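Local coordinates for oligopeptide ABC transporter, periplasmic oligopeptide-binding protein, putative (Thermotoga maritima MSB8, PDB 5IPW), which probably binds oligopeptides outside the cytoplasmic membrane and delivers them to an ABC transporter for uptake, at residues Y345-E350 against K354-V359; D516-G521 against L586-T591. All coordinates share one frame; numbering follows the deposited sequence.

Overall arrangement
Contact 1 and contact 2 show how the chemistry of a contact changes with depth. Contact 1 is local and partly buried: the loop that leaves strand 340-343 folds back on helix 350-357, held by two hydrogen bonds to backbone carbonyls and by Tyr345, His347 and Phe356; it is buried at Tyr345 and Phe356, exposed at Glu350 and Lys354. Contact 2 is fully buried and joins segments 65 residues apart through two tryptophans and a methionine, with no hydrogen bond across it. Strands 340-343 and 589-591 are antiparallel neighbours in one mixed sheet. The centres of contact 1 and contact 2 are about 13 Å apart, and Tyr345 bridges them, its OH reaching Trp587 O at 2.7 Å, a probable hydrogen bond.

Contact 1. Residues Y345-E350 against K354-V359; sequences YAHSDE and KVFNDV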
loop_
_atom_site.group_PDB
_atom_site.type_symbol
_atom_site.label_atom_id
_atom_site.label_comp_id
_atom_site.label_asym_id
_atom_site.label_seq_id
_atom_site.Cartn_x
_atom_site.Cartn_y
_atom_site.Cartn_z
ATOM N N TYR A 345 15.337 14.667 19.658
ATOM C CA TYR A 345 14.603 15.479 20.640
ATOM C C TYR A 345 14.698 14.920 22.057
ATOM O O TYR A 345 14.122 15.479 22.997
ATOM C CB TYR A 345 13.143 15.623 20.212
ATOM C CG TYR A 345 13.023 16.011 18.760
ATOM C CD1 TYR A 345 13.485 17.235 18.313
ATOM C CD2 TYR A 345 12.488 15.133 17.829
ATOM C CE1 TYR A 345 13.397 17.588 16.982
ATOM C CE2 TYR A 345 12.397 15.473 16.490
ATOM C CZ TYR A 345 12.851 16.702 16.074
ATOM O OH TYR A 345 12.767 17.044 14.751
ATOM N N ALA A 346 15.405 13.800 22.198
ATOM C CA ALA A 346 15.827 13.299 23.500
ATOM C C ALA A 346 17.358 13.334 23.621
ATOM O O ALA A 346 17.934 12.569 24.376
ATOM C CB ALA A 346 15.301 11.887 23.713
ATOM N N HIS A 347 18.002 14.247 22.898
ATOM C CA HIS A 347 19.464 14.345 22.882
ATOM C C HIS A 347 20.074 14.379 24.276
ATOM O O HIS A 347 19.575 15.077 25.157
ATOM C CB HIS A 347 19.916 15.603 22.142
ATOM C CG HIS A 347 21.246 15.459 21.482
ATOM N ND1 HIS A 347 22.415 15.322 22.195
ATOM C CD2 HIS A 347 21.595 15.413 20.175
ATOM C CE1 HIS A 347 23.430 15.207 21.357
ATOM N NE2 HIS A 347 22.959 15.256 20.123
ATOM N N SER A 348 21.171 13.649 24.463
ATOM C CA SER A 348 21.806 13.549 25.777
ATOM C C SER A 348 22.385 14.889 26.232
ATOM O O SER A 348 22.219 15.284 27.384
ATOM C CB SER A 348 22.881 12.468 25.760
ATOM O OG SER A 348 22.276 11.199 25.573
ATOM N N ASP A 349 23.086 15.556 25.324
ATOM C CA ASP A 349 23.476 16.957 25.473
ATOM C C ASP A 349 22.274 17.895 25.697
ATOM O O ASP A 349 21.540 18.224 24.774
ATOM C CB ASP A 349 24.278 17.390 24.239
ATOM C CG ASP A 349 24.790 18.814 24.335
ATOM O OD1 ASP A 349 24.264 19.600 25.154
ATOM O OD2 ASP A 349 25.724 19.153 23.574
ATOM N N GLU A 350 22.124 18.352 26.935
ATOM C CA GLU A 350 20.987 19.168 27.356
ATOM C C GLU A 350 20.862 20.502 26.605
ATOM O O GLU A 350 19.765 21.042 26.459
ATOM C CB GLU A 350 21.108 19.438 28.857
ATOM C CG GLU A 350 19.786 19.669 29.571
ATOM C CD GLU A 350 19.796 19.116 30.987
ATOM O OE1 GLU A 350 20.815 19.289 31.694
ATOM O OE2 GLU A 350 18.785 18.498 31.391
ATOM N N LYS A 354 17.614 21.395 24.010
ATOM C CA LYS A 354 16.822 22.630 24.124
ATOM C C LYS A 354 16.625 23.328 22.782
ATOM O O LYS A 354 15.497 23.641 22.399
ATOM C CB LYS A 354 17.477 23.604 25.113
ATOM C CG LYS A 354 17.100 23.369 26.571
ATOM C CD LYS A 354 15.842 24.132 26.983
ATOM C CE LYS A 354 16.153 25.515 27.547
ATOM N NZ LYS A 354 16.743 26.440 26.540
ATOM N N VAL A 355 17.727 23.566 22.075
ATOM C CA VAL A 355 17.681 24.138 20.728
ATOM C C VAL A 355 16.806 23.298 19.789
ATOM O O VAL A 355 15.993 23.844 19.037
ATOM C CB VAL A 355 19.099 24.261 20.135
ATOM C CG1 VAL A 355 19.062 24.537 18.633
ATOM C CG2 VAL A 355 19.882 25.349 20.863
ATOM N N PHE A 356 16.975 21.977 19.850
ATOM C CA PHE A 356 16.263 21.026 18.972
ATOM C C PHE A 356 14.742 20.973 19.204
ATOM O O PHE A 356 13.974 20.849 18.253
ATOM C CB PHE A 356 16.861 19.611 19.126
ATOM C CG PHE A 356 18.188 19.402 18.418
ATOM C CD1 PHE A 356 18.857 20.438 17.774
ATOM C CD2 PHE A 356 18.784 18.153 18.436
ATOM C CE1 PHE A 356 20.072 20.218 17.146
ATOM C CE2 PHE A 356 19.999 17.930 17.812
ATOM C CZ PHE A 356 20.641 18.964 17.165
ATOM N N ASN A 357 14.307 21.066 20.454
ATOM C CA ASN A 357 12.875 21.043 20.765
ATOM C C ASN A 357 12.166 22.380 20.575
ATOM O O ASN A 357 10.950 22.471 20.746
ATOM C CB ASN A 357 12.647 20.554 22.188
ATOM C CG ASN A 357 12.839 19.061 22.318
ATOM O OD1 ASN A 357 11.880 18.296 22.229
ATOM N ND2 ASN A 357 14.081 18.636 22.517
ATOM N N ASP A 358 12.927 23.415 20.240
ATOM C CA ASP A 358 12.357 24.709 19.918
ATOM C C ASP A 358 11.815 24.640 18.499
ATOM O O ASP A 358 12.582 24.573 17.541
ATOM C CB ASP A 358 13.414 25.810 20.044
ATOM C CG ASP A 358 12.825 27.217 19.978
ATOM O OD1 ASP A 358 11.611 27.371 19.707
ATOM O OD2 ASP A 358 13.594 28.176 20.199
ATOM N N VAL A 359 10.489 24.657 18.386
ATOM C CA VAL A 359 9.796 24.610 17.094
ATOM C C VAL A 359 10.433 25.553 16.075
ATOM O O VAL A 359 10.634 25.198 14.909
ATOM C CB VAL A 359 8.312 25.017 17.235
ATOM C CG1 VAL A 359 7.598 24.882 15.896
ATOM C CG2 VAL A 359 7.605 24.180 18.300
#
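Asn357, directly after Phe356, reaches back to Tyr345, closing a strand-loop-helix connection in a family 5 solute-binding protein. Its ND2 donates to Tyr345 O over 3.2 Å, with the N-H nearly in line at 164°. The acceptor lies close to the plane of the Asn357 amide, whereas the donor is tilted from the carbonyl plane of Tyr345. ND2 also bonds Arg353 O, so the amide links loop and helix. With an alanine here, Tyr345 O is likely to lose this donor, and a gap would probably open beside Tyr345 CB, which Asn357 OD1 now approaches to 3.6 Å.

The Tyr345 ring turns an edge to the helix, where Phe356 O lies near the ring plane, 3.5 Å from Tyr345 CE1. With CG of Tyr345 anti to its own carbonyl carbon (chi1 -48°), the ring runs past Phe356 CB toward Trp587, and its OH meets Leu343 N and Trp587 O. Farther along the loop, His347 CD2 meets Phe356 CE2 at 3.8 Å, the two ring planes inclined at 74°. Within the first helical turn, Lys354 N donates to Glu350 O, and Lys354 CG lies 3.5 Å from that same oxygen.

A second shell positions these groups. His347 NE2 is hydrogen-bonded to Asp488 OD1, while Asp349 OD2 forms a salt bridge with Arg437 and Asp349 OD1 caps the helix at Val351 N.

Contact 2. Residues D516-G521 against L586-T591; sequences DFWYIG and LWMIGT
Trp518 and Trp587 form an offset stack in the buried interior, where the loop ahead of helix 523-534 meets the residues just ahead of the weakly bonded strand 589-591, an edge strand of a mixed sheet. Their six-membered rings are 4.5 Å apart between centroids and nearly parallel, with planes at 14°. Trp518 CZ3 lies over one face of Trp587, displaced toward the rim and 3.3 Å from Trp587 CD2. The overlap continues back to the start of the side chain, where Trp587 CB approaches Trp518 CE3 at 3.4 Å. CG of Trp518 sits between its backbone N and carbonyl carbon (chi1 77°), which swings the indole across to its partner.

A Met-aromatic contact adds to the stack at the pyrrole end of Trp518. Met588 crosses the indole at about a right angle and bends at chi3 (-73°); its SD is 4.7 Å from the five-membered ring centroid, in an oblique approach, and Met588 CE touches Trp518 CD1 at 3.7 Å.

Polar bonds act around this apolar contact. Asp516 OD2 accepts from Trp518 N in an Asx turn at 3.2 Å, fixing the backbone that carries the indole, and His582 meets both indoles.

Between the two segments, then, cohesion comes from dispersion and ring overlap, while the Trp518 indole N-H bonds Val506 O and the Asp516 carboxylate is shared between Trp518 N and Arg340.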
loop_
_atom_site.group_PDB
_atom_site.type_symbol
_atom_site.label_atom_id
_atom_site.label_comp_id
_atom_site.label_asym_id
_atom_site.label_seq_id
_atom_site.Cartn_x
_atom_site.Cartn_y
_atom_site.Cartn_z
ATOM N N ASP A 516 9.552 5.074 14.919
ATOM C CA ASP A 516 10.257 5.851 13.918
ATOM C C ASP A 516 11.328 6.673 14.602
ATOM O O ASP A 516 11.249 6.946 15.793
ATOM C CB ASP A 516 9.322 6.793 13.169
ATOM C CG ASP A 516 10.005 7.459 11.993
ATOM O OD1 ASP A 516 10.175 6.784 10.952
ATOM O OD2 ASP A 516 10.403 8.640 12.113
ATOM N N PHE A 517 12.317 7.087 13.830
ATOM C CA PHE A 517 13.433 7.837 14.363
ATOM C C PHE A 517 13.032 9.092 15.124
ATOM O O PHE A 517 13.672 9.417 16.129
ATOM C CB PHE A 517 14.398 8.212 13.244
ATOM C CG PHE A 517 14.969 7.030 12.533
ATOM C CD1 PHE A 517 15.666 6.065 13.234
ATOM C CD2 PHE A 517 14.802 6.874 11.171
ATOM C CE1 PHE A 517 16.192 4.967 12.587
ATOM C CE2 PHE A 517 15.327 5.775 10.517
ATOM C CZ PHE A 517 16.028 4.824 11.225
ATOM N N TRP A 518 11.987 9.789 14.671
ATOM C CA TRP A 518 11.683 11.117 15.226
ATOM C C TRP A 518 11.240 11.081 16.688
ATOM O O TRP A 518 11.476 12.035 17.412
ATOM C CB TRP A 518 10.702 11.931 14.344
ATOM C CG TRP A 518 9.227 11.566 14.403
ATOM C CD1 TRP A 518 8.550 10.767 13.532
ATOM C CD2 TRP A 518 8.254 12.048 15.340
ATOM N NE1 TRP A 518 7.225 10.690 13.885
ATOM C CE2 TRP A 518 7.014 11.471 14.988
ATOM C CE3 TRP A 518 8.310 12.896 16.451
ATOM C CZ2 TRP A 518 5.840 11.699 15.720
ATOM C CZ3 TRP A 518 7.134 13.126 17.181
ATOM C CH2 TRP A 518 5.923 12.525 16.809
ATOM N N TYR A 519 10.642 9.980 17.135
ATOM C CA TYR A 519 10.266 9.862 18.542
ATOM C C TYR A 519 10.935 8.707 19.262
ATOM O O TYR A 519 10.499 8.329 20.345
ATOM C CB TYR A 519 8.749 9.755 18.695
ATOM C CG TYR A 519 8.110 8.547 18.058
ATOM C CD1 TYR A 519 7.986 7.348 18.751
ATOM C CD2 TYR A 519 7.595 8.615 16.776
ATOM C CE1 TYR A 519 7.386 6.249 18.172
ATOM C CE2 TYR A 519 6.991 7.524 16.190
ATOM C CZ TYR A 519 6.891 6.343 16.889
ATOM O OH TYR A 519 6.292 5.251 16.310
ATOM N N ILE A 520 12.008 8.172 18.693
ATOM C CA ILE A 520 12.576 6.923 19.199
ATOM C C ILE A 520 13.102 7.069 20.632
ATOM O O ILE A 520 12.873 6.196 21.465
ATOM C CB ILE A 520 13.641 6.338 18.236
ATOM C CG1 ILE A 520 13.969 4.899 18.624
ATOM C CG2 ILE A 520 14.906 7.177 18.198
ATOM C CD1 ILE A 520 14.755 4.166 17.560
ATOM N N GLY A 521 13.764 8.186 20.921
ATOM C CA GLY A 521 14.199 8.502 22.280
ATOM C C GLY A 521 13.074 8.592 23.307
ATOM O O GLY A 521 13.294 8.327 24.484
ATOM N N LEU A 586 7.216 20.500 13.683
ATOM C CA LEU A 586 7.816 19.956 12.462
ATOM C C LEU A 586 8.912 18.943 12.768
ATOM O O LEU A 586 10.065 19.110 12.360
ATOM C CB LEU A 586 8.329 21.093 11.570
ATOM C CG LEU A 586 7.522 21.375 10.300
ATOM C CD1 LEU A 586 6.031 21.467 10.567
ATOM C CD2 LEU A 586 8.021 22.661 9.661
ATOM N N TRP A 587 8.527 17.872 13.461
ATOM C CA TRP A 587 9.475 16.842 13.893
ATOM C C TRP A 587 10.188 16.159 12.739
ATOM O O TRP A 587 11.333 15.743 12.880
ATOM C CB TRP A 587 8.768 15.789 14.710
ATOM C CG TRP A 587 8.225 16.301 15.974
ATOM C CD1 TRP A 587 8.924 16.829 17.019
ATOM C CD2 TRP A 587 6.853 16.318 16.354
ATOM N NE1 TRP A 587 8.066 17.175 18.030
ATOM C CE2 TRP A 587 6.787 16.869 17.649
ATOM C CE3 TRP A 587 5.670 15.916 15.725
ATOM C CZ2 TRP A 587 5.581 17.033 18.327
ATOM C CZ3 TRP A 587 4.475 16.075 16.397
ATOM C CH2 TRP A 587 4.436 16.631 17.686
ATOM N N MET A 588 9.505 16.023 11.606
ATOM C CA MET A 588 10.150 15.548 10.384
ATOM C C MET A 588 10.278 16.697 9.406
ATOM O O MET A 588 9.305 17.389 9.120
ATOM C CB MET A 588 9.352 14.407 9.749
ATOM C CG MET A 588 9.581 13.052 10.400
ATOM S SD MET A 588 8.514 11.749 9.752
ATOM C CE MET A 588 6.957 12.222 10.498
ATOM N N ILE A 589 11.488 16.902 8.903
ATOM C CA ILE A 589 11.746 17.932 7.908
ATOM C C ILE A 589 12.217 17.236 6.645
ATOM O O ILE A 589 13.363 16.800 6.550
ATOM C CB ILE A 589 12.800 18.956 8.388
ATOM C CG1 ILE A 589 12.290 19.706 9.626
ATOM C CG2 ILE A 589 13.126 19.942 7.277
ATOM C CD1 ILE A 589 13.343 20.545 10.318
ATOM N N GLY A 590 11.311 17.118 5.685
ATOM C CA GLY A 590 11.617 16.486 4.403
ATOM C C GLY A 590 11.909 17.452 3.283
ATOM O O GLY A 590 11.690 18.654 3.403
ATOM N N THR A 591 12.428 16.899 2.195
ATOM C CA THR A 591 12.640 17.634 0.963
ATOM C C THR A 591 11.884 16.955 -0.155
ATOM O O THR A 591 11.958 15.732 -0.310
ATOM C CB THR A 591 14.114 17.630 0.579
ATOM O OG1 THR A 591 14.589 16.276 0.519
ATOM C CG2 THR A 591 14.912 18.420 1.592
#